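Local coordinates for beta-1,4-mannanase (Caldicellulosiruptor saccharolyticus, PDB 1PMH), which is a beta-1,4-mannan-hydrolysing enzyme, represented by a carbohydrate-binding module of family 27 that binds mannohexaose and probably helps to hold the enzyme on mannan, at residues K128-N133 and Y137-K142; M89-D94 and G101-K106; N5-D10 and T80-V85. All blocks are in the same frame, centred on the assembly; numbering follows the deposited sequence.

Contact 1: residues K128-N133 and Y137-K142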
loop_
_atom_site.group_PDB
_atom_site.type_symbol
_atom_site.label_atom_id
_atom_site.label_comp_id
_atom_site.label_asym_id
_atom_site.label_seq_id
_atom_site.Cartn_x
_atom_site.Cartn_y
_atom_site.Cartn_z
ATOM N N LYS A 128 3.460 14.906 -2.054
ATOM C CA LYS A 128 4.046 15.743 -3.096
ATOM C C LYS A 128 3.368 15.466 -4.417
ATOM O O LYS A 128 2.972 14.334 -4.693
ATOM C CB LYS A 128 5.548 15.483 -3.271
ATOM C CG LYS A 128 6.059 14.078 -3.471
ATOM C CD LYS A 128 7.583 14.157 -3.553
ATOM C CE LYS A 128 8.283 12.907 -4.033
ATOM N NZ LYS A 128 7.912 11.648 -3.332
ATOM N N LYS A 129 3.288 16.471 -5.271
ATOM C CA LYS A 129 2.758 16.316 -6.604
ATOM C C LYS A 129 3.929 16.081 -7.558
ATOM O O LYS A 129 4.816 16.920 -7.657
ATOM C CB LYS A 129 1.977 17.573 -7.009
ATOM C CG LYS A 129 1.256 17.464 -8.342
ATOM C CD LYS A 129 0.601 18.831 -8.628
ATOM C CE LYS A 129 -0.261 18.853 -9.853
ATOM N NZ LYS A 129 -0.834 20.218 -9.990
ATOM N N VAL A 130 3.906 14.962 -8.276
ATOM C CA VAL A 130 4.972 14.518 -9.173
ATOM C C VAL A 130 4.382 14.224 -10.536
ATOM O O VAL A 130 3.332 13.596 -10.620
ATOM C CB VAL A 130 5.644 13.283 -8.538
ATOM C CG1 VAL A 130 6.775 12.765 -9.412
ATOM C CG2 VAL A 130 6.257 13.633 -7.186
ATOM N N LYS A 131 5.078 14.540 -11.611
ATOM C CA LYS A 131 4.656 14.182 -12.943
ATOM C C LYS A 131 5.414 12.939 -13.439
ATOM O O LYS A 131 6.648 12.929 -13.400
ATOM C CB LYS A 131 4.860 15.321 -13.963
ATOM C CG LYS A 131 4.159 15.119 -15.308
ATOM C CD LYS A 131 4.365 16.151 -16.399
ATOM C CE LYS A 131 3.935 17.543 -15.964
ATOM N NZ LYS A 131 2.487 17.711 -15.725
ATOM N N ILE A 132 4.664 11.931 -13.861
ATOM C CA ILE A 132 5.171 10.658 -14.373
ATOM C C ILE A 132 4.430 10.344 -15.658
ATOM O O ILE A 132 3.220 10.337 -15.669
ATOM C CB ILE A 132 4.946 9.560 -13.338
ATOM C CG1 ILE A 132 5.636 9.852 -12.006
ATOM C CG2 ILE A 132 5.374 8.229 -13.990
ATOM C CD1 ILE A 132 5.244 8.908 -10.868
ATOM N N ASN A 133 5.137 10.171 -16.766
ATOM C CA ASN A 133 4.489 9.844 -18.057
ATOM C C ASN A 133 3.370 10.774 -18.434
ATOM O O ASN A 133 2.298 10.335 -18.891
ATOM C CB ASN A 133 4.095 8.389 -18.180
ATOM C CG ASN A 133 5.275 7.490 -18.027
ATOM O OD1 ASN A 133 6.342 7.914 -18.548
ATOM N ND2 ASN A 133 5.220 6.404 -17.385
ATOM N N TYR A 137 0.617 13.102 -10.308
ATOM C CA TYR A 137 0.196 12.219 -9.252
ATOM C C TYR A 137 0.407 12.863 -7.896
ATOM O O TYR A 137 1.428 13.522 -7.663
ATOM C CB TYR A 137 1.019 10.933 -9.262
ATOM C CG TYR A 137 0.719 10.097 -10.488
ATOM C CD1 TYR A 137 1.374 10.295 -11.709
ATOM C CD2 TYR A 137 -0.252 9.122 -10.465
ATOM C CE1 TYR A 137 1.044 9.560 -12.828
ATOM C CE2 TYR A 137 -0.608 8.373 -11.574
ATOM C CZ TYR A 137 0.038 8.614 -12.788
ATOM O OH TYR A 137 -0.303 7.900 -13.907
ATOM N N THR A 138 -0.519 12.596 -6.982
ATOM C CA THR A 138 -0.273 12.736 -5.545
ATOM C C THR A 138 0.564 11.560 -5.111
ATOM O O THR A 138 0.178 10.420 -5.378
ATOM C CB THR A 138 -1.634 12.671 -4.828
ATOM O OG1 THR A 138 -2.499 13.695 -5.311
ATOM C CG2 THR A 138 -1.488 12.726 -3.333
ATOM N N VAL A 139 1.711 11.829 -4.479
ATOM C CA VAL A 139 2.613 10.779 -4.052
ATOM C C VAL A 139 2.839 10.863 -2.562
ATOM O O VAL A 139 3.217 11.900 -2.006
ATOM C CB VAL A 139 3.933 10.921 -4.787
ATOM C CG1 VAL A 139 4.923 9.839 -4.334
ATOM C CG2 VAL A 139 3.709 10.872 -6.312
ATOM N N ILE A 140 2.599 9.742 -1.899
ATOM C CA ILE A 140 2.795 9.545 -0.459
ATOM C C ILE A 140 3.917 8.551 -0.317
ATOM O O ILE A 140 3.852 7.447 -0.820
ATOM C CB ILE A 140 1.518 9.057 0.203
ATOM C CG1 ILE A 140 0.476 10.166 0.081
ATOM C CG2 ILE A 140 1.756 8.694 1.677
ATOM C CD1 ILE A 140 -0.881 9.793 0.492
ATOM N N HIS A 141 4.956 8.976 0.374
ATOM C CA HIS A 141 6.138 8.154 0.591
ATOM C C HIS A 141 6.439 8.210 2.072
ATOM O O HIS A 141 6.834 9.260 2.594
ATOM C CB HIS A 141 7.309 8.709 -0.218
ATOM C CG HIS A 141 8.555 7.896 -0.146
ATOM N ND1 HIS A 141 9.731 8.297 -0.743
ATOM C CD2 HIS A 141 8.801 6.674 0.372
ATOM C CE1 HIS A 141 10.590 7.293 -0.687
ATOM N NE2 HIS A 141 10.129 6.391 0.154
ATOM N N LYS A 142 6.261 7.088 2.777
ATOM C CA LYS A 142 6.400 7.059 4.239
ATOM C C LYS A 142 7.108 5.786 4.633
ATOM O O LYS A 142 7.080 4.814 3.899
ATOM C CB LYS A 142 5.033 7.031 4.959
ATOM C CG LYS A 142 4.127 8.200 4.723
ATOM C CD LYS A 142 4.544 9.395 5.512
ATOM C CE LYS A 142 3.485 10.487 5.533
ATOM N NZ LYS A 142 4.121 11.832 5.751
HETATM O O HOH W 1 1.160 8.106 -16.002
#
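The amide N of Y137 donates to the carbonyl O of V130 over 2.8 Å, and Y137 O receives the N-H of V130 in return with an N-H...O angle of 166°. Two residues further along, V139 N reaches K128 O at 2.8 Å and K128 N returns the bond to V139 O. These two reciprocal pairs, with the non-hydrogen-bonded pair K129-T138 between them, establish the antiparallel register of a beta hairpin. Y137 O has a second partner in CA of K129, a CA-H...O contact of 3.3 Å.

On the face shared by K128, V130, Y137 and V139, CB of V130 rests 3.8 Å from CG2 of V139 in the modelled conformers. K128 takes the cramped rotamer with CG between the backbone N and the carbonyl carbon (chi1 52°); its chain runs over V139 and, in the same conformer of that valine, brings NZ within 3.6 Å of CG1. The Y137 and I132 side chains cross at about a right angle, CE1 of the tyrosine lying 3.9 Å from I132 CB. One water links the two strands beside the turn: it accepts from Y137 OH at 2.6 Å and donates to I132 O.

Beyond the hairpin, T138 and I140 bond through their backbones to I91 and M89 of strand 84-92, so 135-145 lies between that strand and 128-132. I132 and V139 both touch F90, while T138 packs against helix 93-98.

Contact 2: residues M89-D94 and G101-K106. Unlike the reference sequence in segment 101-106: A104 (reference Pro). With BMA (beta-D-mannopyranose), chain B; BMA (beta-D-mannopyranose), chain C.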
loop_
_atom_site.group_PDB
_atom_site.type_symbol
_atom_site.label_atom_id
_atom_site.label_comp_id
_atom_site.label_asym_id
_atom_site.label_seq_id
_atom_site.Cartn_x
_atom_site.Cartn_y
_atom_site.Cartn_z
HETATM N N MSE A 89 2.998 5.454 -2.599
HETATM C CA MSE A 89 1.614 5.384 -3.056
HETATM C C MSE A 89 1.361 6.531 -3.999
HETATM O O MSE A 89 1.780 7.654 -3.724
HETATM C CB MSE A 89 0.741 5.457 -1.821
HETATM C CG MSE A 89 -0.697 5.388 -2.075
HETATM SE SE MSE A 89 -1.715 5.672 -0.427
HETATM C CE MSE A 89 -1.040 4.473 0.546
ATOM N N PHE A 90 0.651 6.269 -5.101
ATOM C CA PHE A 90 0.447 7.232 -6.174
ATOM C C PHE A 90 -1.041 7.289 -6.503
ATOM O O PHE A 90 -1.631 6.251 -6.785
ATOM C CB PHE A 90 1.207 6.849 -7.465
ATOM C CG PHE A 90 2.680 6.576 -7.257
ATOM C CD1 PHE A 90 3.118 5.409 -6.702
ATOM C CD2 PHE A 90 3.610 7.503 -7.659
ATOM C CE1 PHE A 90 4.449 5.176 -6.463
ATOM C CE2 PHE A 90 4.962 7.277 -7.428
ATOM C CZ PHE A 90 5.354 6.117 -6.816
ATOM N N ILE A 91 -1.598 8.489 -6.584
ATOM C CA ILE A 91 -2.996 8.644 -6.985
ATOM C C ILE A 91 -3.021 9.726 -8.060
ATOM O O ILE A 91 -2.521 10.819 -7.836
ATOM C CB ILE A 91 -3.926 9.052 -5.820
ATOM C CG1 ILE A 91 -3.650 8.242 -4.545
ATOM C CG2 ILE A 91 -5.355 8.894 -6.279
ATOM C CD1 ILE A 91 -2.694 8.872 -3.542
ATOM N N PRO A 92 -3.620 9.458 -9.232
ATOM C CA PRO A 92 -3.730 10.493 -10.290
ATOM C C PRO A 92 -4.280 11.790 -9.684
ATOM O O PRO A 92 -5.385 11.827 -9.151
ATOM C CB PRO A 92 -4.698 9.865 -11.275
ATOM C CG PRO A 92 -4.550 8.451 -11.103
ATOM C CD PRO A 92 -4.222 8.189 -9.690
ATOM N N TYR A 93 -3.547 12.882 -9.850
ATOM C CA TYR A 93 -3.824 14.119 -9.175
ATOM C C TYR A 93 -5.085 14.770 -9.637
ATOM O O TYR A 93 -5.903 15.193 -8.818
ATOM C CB TYR A 93 -2.653 15.089 -9.310
ATOM C CG TYR A 93 -2.869 16.395 -8.597
ATOM C CD1 TYR A 93 -2.507 16.574 -7.263
ATOM C CD2 TYR A 93 -3.513 17.448 -9.243
ATOM C CE1 TYR A 93 -2.753 17.766 -6.628
ATOM C CE2 TYR A 93 -3.762 18.641 -8.599
ATOM C CZ TYR A 93 -3.390 18.786 -7.283
ATOM O OH TYR A 93 -3.642 19.967 -6.619
ATOM N N ASP A 94 -5.257 14.898 -10.943
ATOM C CA ASP A 94 -6.382 15.688 -11.445
ATOM C C ASP A 94 -7.710 15.059 -11.039
ATOM O O ASP A 94 -8.587 15.729 -10.502
ATOM C CB ASP A 94 -6.271 15.875 -12.953
ATOM C CG ASP A 94 -5.152 16.828 -13.330
ATOM O OD1 ASP A 94 -4.685 17.649 -12.507
ATOM O OD2 ASP A 94 -4.675 16.804 -14.481
ATOM N N GLY A 101 -14.436 14.361 -0.643
ATOM C CA GLY A 101 -13.982 13.616 0.514
ATOM C C GLY A 101 -12.508 13.288 0.437
ATOM O O GLY A 101 -11.720 14.066 -0.049
ATOM N N GLY A 102 -12.127 12.148 0.992
ATOM C CA GLY A 102 -10.742 11.720 1.010
ATOM C C GLY A 102 -10.701 10.277 1.429
ATOM O O GLY A 102 -11.720 9.617 1.421
ATOM N N PHE A 103 -9.525 9.766 1.695
ATOM C CA PHE A 103 -9.418 8.394 2.130
ATOM C C PHE A 103 -8.384 8.261 3.230
ATOM O O PHE A 103 -7.534 9.110 3.430
ATOM C CB PHE A 103 -9.169 7.428 0.952
ATOM C CG PHE A 103 -7.783 7.446 0.361
ATOM C CD1 PHE A 103 -6.816 6.603 0.827
ATOM C CD2 PHE A 103 -7.468 8.272 -0.710
ATOM C CE1 PHE A 103 -5.551 6.579 0.309
ATOM C CE2 PHE A 103 -6.204 8.243 -1.249
ATOM C CZ PHE A 103 -5.249 7.402 -0.715
ATOM N N ALA A 104 -8.500 7.148 3.937
ATOM C CA ALA A 104 -7.560 6.746 4.972
ATOM C C ALA A 104 -6.830 5.497 4.510
ATOM O O ALA A 104 -7.338 4.719 3.703
ATOM C CB ALA A 104 -8.323 6.469 6.261
ATOM N N TYR A 105 -5.655 5.272 5.047
ATOM C CA TYR A 105 -4.955 4.027 4.858
ATOM C C TYR A 105 -4.263 3.628 6.144
ATOM O O TYR A 105 -3.954 4.446 7.023
ATOM C CB TYR A 105 -4.000 4.032 3.658
ATOM C CG TYR A 105 -2.780 4.868 3.916
ATOM C CD1 TYR A 105 -1.673 4.313 4.499
ATOM C CD2 TYR A 105 -2.729 6.216 3.615
ATOM C CE1 TYR A 105 -0.542 5.073 4.800
ATOM C CE2 TYR A 105 -1.621 6.990 3.881
ATOM C CZ TYR A 105 -0.544 6.428 4.536
ATOM O OH TYR A 105 0.587 7.140 4.838
ATOM N N LYS A 106 -4.022 2.328 6.251
ATOM C CA LYS A 106 -3.257 1.730 7.341
ATOM C C LYS A 106 -2.283 0.721 6.759
ATOM O O LYS A 106 -2.587 0.066 5.780
ATOM C CB LYS A 106 -4.142 1.051 8.369
ATOM C CG LYS A 106 -5.261 1.891 8.929
ATOM C CD LYS A 106 -5.959 1.252 10.111
ATOM C CE LYS A 106 -6.942 2.196 10.801
ATOM N NZ LYS A 106 -7.561 1.512 11.986
HETATM C C1 BMA B . -10.836 0.317 11.955
HETATM C C2 BMA B . -10.392 -0.565 10.829
HETATM C C3 BMA B . -10.572 -2.010 11.283
HETATM C C4 BMA B . -9.858 -2.224 12.629
HETATM C C5 BMA B . -10.248 -1.167 13.640
HETATM C C6 BMA B . -9.400 -1.320 14.891
HETATM O O2 BMA B . -9.034 -0.319 10.543
HETATM O O3 BMA B . -10.130 -2.878 10.231
HETATM O O4 BMA B . -10.322 -3.409 13.214
HETATM O O5 BMA B . -10.043 0.119 13.119
HETATM O O6 BMA B . -9.922 -0.481 15.861
HETATM C C1 BMA C . -12.395 5.166 12.356
HETATM C C2 BMA C . -11.128 4.941 13.147
HETATM C C3 BMA C . -10.411 3.733 12.561
HETATM C C4 BMA C . -11.358 2.591 12.357
HETATM C C5 BMA C . -12.618 2.987 11.574
HETATM C C6 BMA C . -13.640 1.893 11.403
HETATM O O2 BMA C . -11.466 4.654 14.491
HETATM O O3 BMA C . -9.253 3.385 13.312
HETATM O O4 BMA C . -10.634 1.654 11.597
HETATM O O5 BMA C . -13.247 4.068 12.246
HETATM O O6 BMA C . -14.000 1.337 12.648
#
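Two facing sheets of a jellyroll beta-sandwich meet here, M89 and I91 of strand 84-92 reaching across to F103 and Y105 of strand 102-109. The segment axes come no closer than 12.0 Å and run at 164°, with no hydrogen bond between the segments.

M89, a selenomethionine, touches both rings. Its SE lies at the edge of F103, in the ring plane and 3.9 Å from CZ, a Met-aromatic contact, and stands obliquely to the Y105 ring as well. The bend at chi3 (-55°) turns the methyl CE aside from the extended inner chain, and CE sits over one face of Y105 as a CH-pi contact, 3.9 Å from the ring centroid and 14° off the normal. I91 adds CD1 near CZ of F103, 4.1 Å away. F162 also packs on M89 and F103, and E119 holds Y105 OH.

On the glycan side, K106 extends its chain so that NZ donates to O2 of the mannose in chain B at 2.8 Å and to O3 of the mannose in chain C at 2.9 Å; E115 forms a salt bridge with the same NZ. An apolar interior backed by a sugar-binding sheet is characteristic of beta-sandwich carbohydrate-binding modules.

Contact 3: residues N5-D10 and T80-V85. With CA (calcium ion), chain D.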
loop_
_atom_site.group_PDB
_atom_site.type_symbol
_atom_site.label_atom_id
_atom_site.label_comp_id
_atom_site.label_asym_id
_atom_site.label_seq_id
_atom_site.Cartn_x
_atom_site.Cartn_y
_atom_site.Cartn_z
ATOM N N ASN A 5 18.893 -8.692 5.195
ATOM C CA ASN A 5 18.627 -8.362 3.803
ATOM C C ASN A 5 17.239 -7.718 3.740
ATOM O O ASN A 5 16.254 -8.327 4.134
ATOM C CB ASN A 5 18.565 -9.647 2.979
ATOM C CG ASN A 5 19.881 -10.389 2.928
ATOM O OD1 ASN A 5 20.941 -9.768 2.941
ATOM N ND2 ASN A 5 19.813 -11.716 2.820
ATOM N N PRO A 6 17.116 -6.537 3.157
ATOM C CA PRO A 6 15.793 -5.925 2.982
ATOM C C PRO A 6 14.886 -6.787 2.138
ATOM O O PRO A 6 15.383 -7.434 1.222
ATOM C CB PRO A 6 16.099 -4.584 2.312
ATOM C CG PRO A 6 17.613 -4.366 2.645
ATOM C CD PRO A 6 18.211 -5.700 2.648
ATOM N N VAL A 7 13.602 -6.769 2.451
ATOM C CA VAL A 7 12.612 -7.418 1.611
ATOM C C VAL A 7 12.069 -6.320 0.703
ATOM O O VAL A 7 11.561 -5.322 1.173
ATOM C CB VAL A 7 11.459 -8.027 2.412
ATOM C CG1 VAL A 7 10.444 -8.624 1.496
ATOM C CG2 VAL A 7 11.926 -9.051 3.416
ATOM N N VAL A 8 12.287 -6.470 -0.602
ATOM C CA VAL A 8 12.014 -5.403 -1.550
ATOM C C VAL A 8 10.914 -5.849 -2.511
ATOM O O VAL A 8 11.119 -6.661 -3.427
ATOM C CB VAL A 8 13.275 -5.072 -2.372
ATOM C CG1 VAL A 8 13.022 -3.960 -3.348
ATOM C CG2 VAL A 8 14.357 -4.618 -1.391
ATOM N N LEU A 9 9.714 -5.311 -2.319
ATOM C CA LEU A 9 8.535 -5.600 -3.135
ATOM C C LEU A 9 8.352 -4.410 -4.084
ATOM O O LEU A 9 7.611 -3.462 -3.836
ATOM C CB LEU A 9 7.340 -5.859 -2.231
ATOM C CG LEU A 9 7.555 -6.835 -1.075
ATOM C CD1 LEU A 9 6.265 -7.086 -0.322
ATOM C CD2 LEU A 9 8.092 -8.163 -1.596
ATOM N N ASP A 10 9.075 -4.510 -5.191
ATOM C CA ASP A 10 9.176 -3.445 -6.186
ATOM C C ASP A 10 8.443 -3.754 -7.496
ATOM O O ASP A 10 8.440 -2.924 -8.398
ATOM C CB ASP A 10 10.621 -3.050 -6.484
ATOM C CG ASP A 10 11.467 -4.171 -7.007
ATOM O OD1 ASP A 10 10.951 -5.264 -7.308
ATOM O OD2 ASP A 10 12.700 -3.960 -7.116
ATOM N N THR A 80 13.421 -9.893 13.380
ATOM C CA THR A 80 14.617 -9.478 14.090
ATOM C C THR A 80 15.502 -8.629 13.189
ATOM O O THR A 80 15.834 -9.033 12.073
ATOM C CB THR A 80 15.398 -10.691 14.626
ATOM O OG1 THR A 80 14.548 -11.462 15.498
ATOM C CG2 THR A 80 16.612 -10.289 15.477
ATOM N N GLY A 81 15.867 -7.453 13.675
ATOM C CA GLY A 81 16.719 -6.564 12.905
ATOM C C GLY A 81 16.034 -5.720 11.867
ATOM O O GLY A 81 16.678 -4.856 11.274
ATOM N N TYR A 82 14.739 -5.921 11.664
ATOM C CA TYR A 82 13.981 -5.043 10.769
ATOM C C TYR A 82 13.295 -3.991 11.622
ATOM O O TYR A 82 12.740 -4.297 12.668
ATOM C CB TYR A 82 12.956 -5.845 9.951
ATOM C CG TYR A 82 13.598 -6.807 8.956
ATOM C CD1 TYR A 82 13.974 -8.096 9.318
ATOM C CD2 TYR A 82 13.822 -6.450 7.640
ATOM C CE1 TYR A 82 14.545 -8.968 8.416
ATOM C CE2 TYR A 82 14.393 -7.315 6.706
ATOM C CZ TYR A 82 14.772 -8.561 7.103
ATOM O OH TYR A 82 15.329 -9.456 6.216
ATOM N N LYS A 83 13.334 -2.736 11.164
ATOM C CA LYS A 83 12.894 -1.600 11.960
ATOM C C LYS A 83 11.834 -0.747 11.302
ATOM O O LYS A 83 11.236 0.074 11.987
ATOM C CB LYS A 83 14.069 -0.719 12.426
ATOM C CG LYS A 83 15.108 -1.511 13.220
ATOM C CD LYS A 83 16.098 -0.564 13.841
ATOM C CE LYS A 83 17.080 -1.298 14.716
ATOM N NZ LYS A 83 17.935 -0.391 15.487
ATOM N N SER A 84 11.565 -0.938 10.008
ATOM C CA SER A 84 10.576 -0.120 9.342
ATOM C C SER A 84 9.953 -0.847 8.162
ATOM O O SER A 84 10.544 -1.755 7.588
ATOM C CB SER A 84 11.175 1.226 8.874
ATOM O OG SER A 84 12.148 1.076 7.871
ATOM N N VAL A 85 8.771 -0.389 7.794
ATOM C CA VAL A 85 8.109 -0.717 6.511
ATOM C C VAL A 85 7.905 0.594 5.767
ATOM O O VAL A 85 7.308 1.507 6.302
ATOM C CB VAL A 85 6.763 -1.442 6.723
ATOM C CG1 VAL A 85 6.089 -1.651 5.361
ATOM C CG2 VAL A 85 7.029 -2.797 7.420
HETATM CA CA CA D . 8.450 -0.795 -9.405
HETATM O O HOH W 2 10.427 -0.221 -8.331
#
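The polar part of this contact is one short hydrogen bond: Y82 OH donates to the backbone O of N5 at 2.5 Å. The C=O...donor angle is 141° and the hydroxyl is tilted 32° from the carbonyl plane. Relative to the tyrosine ring, however, N5 O lies in plane at the edge, also 3.3 Å from CE2. The Y82 side chain thus reaches the N-terminal segment through its hydroxyl end.

Apolar contacts are looser. CA of P6 stands at the ring edge, 4.2 Å from CE2 of Y82, and CG2 of V7 comes within 4.5 Å of that same ring atom. The small buried area, 116 Å² summed over both segments, agrees with a contact carried mainly by one tyrosine.

Metal coordination marks the far end of 5-10: D10 O binds the calcium ion at 2.4 Å and a water binds it at 2.3 Å, while E12, N44, Y46 and D176 complete the protein ligands.

Strand 172-181 lies between the two segments in their sheet. V7 and L9 pair by backbone bonds with I180 and V178, a classic bulge sets K83 and S84 opposite R181, and the side chains of V7 and Y82 each touch I180.

Overall arrangement
Along the chain the contacts close in the order 3, 2, 1, without overlap. Contacts 1 and 2 have centres 10 Å apart and touch along neighbouring strands 135-145 and 84-92, with K129 of contact 1 also packing on Y93 of contact 2. Contact 3 uses the other end of strand 84-92; its centre is about 24 Å from that of contact 2, across the chain's centre, and about 22 Å from that of contact 1. All three therefore reach the seven-stranded sheet, but contact 2 alone crosses to the sheet carrying K106, linking the calcium-bearing half of the sandwich with the half that binds mannose.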